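Local coordinates for plasmin and fibronectin-binding protein A (Streptococcus pneumoniae, PDB 4MR0) that acts as a fibronectin-dependent adhesin and invasin that also binds human plasmin, plasminogen and serum albumin, at residues K396-K399 with G400-V403. Residues are numbered along the deposited sequence; the frame is centred on the assembly and turned at random.
Sequences KKVK and GESV
Two overlapping beta turns form a single turn of 3-10 helix where Val398 and Lys399 meet Glu401 and Ser402. It lies in the loop between strands 387-396 and 410-415, at the surface of the parallel beta-helix that makes up this part of the adhesin. The first turn closes with Glu401 N donating to Val398 O at 2.9 Å. The second closes one residue later, with Ser402 N donating to Lys399 O at 3.2 Å and an N-H...O angle of 157°. Gly400 is a central residue of both turns.

Val398 O accepts a second hydrogen bond, from Ser402 OG at 3.0 Å. Glu401 N and Ser402 OG reach this oxygen from opposite faces of its carbonyl plane, so it is gripped from two sides. The chi1 of -49° keeps Ser402 OG beside its own backbone N and turns it back toward the start of the turn. Asn373 ND2 is also hydrogen-bonded to this hydroxyl, which ties the turn to a neighbouring loop.

Beside the turn, the side chains of Lys397 and Glu401 cross at about a right angle. Lys397 CE comes to 3.5 Å from Glu401 O, and Lys397 CD packs against Glu401 OE1. The two charged ends do not touch; Lys397 NZ makes a long, weak ion pair with Asp372. The other carboxylate oxygen, Glu401 OE2, lies 3.5 Å from Val398 CG2. Lys399 NZ forms a salt bridge with Glu407 OE2.

A water joins the end of the strand to the turn. It accepts from Lys396 NZ, donates to Lys397 O, and gives its other hydrogen to Ser402 OG at 2.7 Å.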
loop_
_atom_site.group_PDB
_atom_site.type_symbol
_atom_site.label_atom_id
_atom_site.label_comp_id
_atom_site.label_asym_id
_atom_site.label_seq_id
_atom_site.Cartn_x
_atom_site.Cartn_y
_atom_site.Cartn_z
ATOM N N LYS A 396 1.109 9.654 -12.635
ATOM C CA LYS A 396 0.406 10.723 -11.940
ATOM C C LYS A 396 0.014 11.776 -12.956
ATOM O O LYS A 396 0.869 12.387 -13.599
ATOM C CB LYS A 396 1.294 11.334 -10.855
ATOM C CG LYS A 396 0.621 12.417 -10.021
ATOM C CD LYS A 396 -0.586 11.897 -9.253
ATOM C CE LYS A 396 -1.156 12.982 -8.343
ATOM N NZ LYS A 396 -2.450 12.586 -7.717
ATOM N N LYS A 397 -1.288 11.972 -13.114
ATOM C CA LYS A 397 -1.800 12.945 -14.065
ATOM C C LYS A 397 -2.056 14.290 -13.394
ATOM O O LYS A 397 -1.891 14.439 -12.180
ATOM C CB LYS A 397 -3.094 12.427 -14.697
ATOM C CG LYS A 397 -2.919 11.153 -15.507
ATOM C CD LYS A 397 -4.197 10.801 -16.259
ATOM C CE LYS A 397 -5.219 10.101 -15.378
ATOM N NZ LYS A 397 -5.075 8.615 -15.465
ATOM N N VAL A 398 -2.455 15.274 -14.190
ATOM C CA VAL A 398 -2.741 16.593 -13.651
ATOM C C VAL A 398 -4.109 16.591 -12.977
ATOM O O VAL A 398 -4.948 15.728 -13.243
ATOM C CB VAL A 398 -2.721 17.669 -14.761
ATOM C CG1 VAL A 398 -1.321 17.780 -15.346
ATOM C CG2 VAL A 398 -3.721 17.316 -15.849
ATOM N N LYS A 399 -4.310 17.559 -12.088
ATOM C CA LYS A 399 -5.556 17.725 -11.350
ATOM C C LYS A 399 -6.784 17.610 -12.252
ATOM O O LYS A 399 -7.768 16.955 -11.901
ATOM C CB LYS A 399 -5.543 19.092 -10.667
ATOM C CG LYS A 399 -6.847 19.522 -10.016
ATOM C CD LYS A 399 -6.751 20.994 -9.627
ATOM C CE LYS A 399 -8.040 21.523 -9.013
ATOM N NZ LYS A 399 -8.286 20.969 -7.654
ATOM N N GLY A 400 -6.713 18.241 -13.420
ATOM C CA GLY A 400 -7.826 18.229 -14.352
ATOM C C GLY A 400 -8.274 16.877 -14.876
ATOM O O GLY A 400 -9.435 16.717 -15.251
ATOM N N GLU A 401 -7.369 15.904 -14.907
ATOM C CA GLU A 401 -7.700 14.572 -15.404
ATOM C C GLU A 401 -7.847 13.553 -14.280
ATOM O O GLU A 401 -7.807 12.347 -14.518
ATOM C CB GLU A 401 -6.618 14.103 -16.375
ATOM C CG GLU A 401 -6.545 14.912 -17.656
ATOM C CD GLU A 401 -5.229 14.728 -18.384
ATOM O OE1 GLU A 401 -4.784 13.569 -18.535
ATOM O OE2 GLU A 401 -4.641 15.746 -18.808
ATOM N N SER A 402 -8.027 14.037 -13.059
ATOM C CA SER A 402 -8.158 13.153 -11.912
ATOM C C SER A 402 -9.476 13.347 -11.183
ATOM O O SER A 402 -9.936 14.473 -11.009
ATOM C CB SER A 402 -7.012 13.403 -10.932
ATOM O OG SER A 402 -5.766 13.399 -11.604
ATOM N N VAL A 403 -10.083 12.242 -10.761
ATOM C CA VAL A 403 -11.333 12.305 -10.018
ATOM C C VAL A 403 -10.965 12.769 -8.616
ATOM O O VAL A 403 -11.615 13.642 -8.041
ATOM C CB VAL A 403 -12.011 10.922 -9.930
ATOM C CG1 VAL A 403 -13.279 11.016 -9.099
ATOM C CG2 VAL A 403 -12.321 10.407 -11.328
HETATM O O HOH W 1 -3.677 13.915 -9.994
#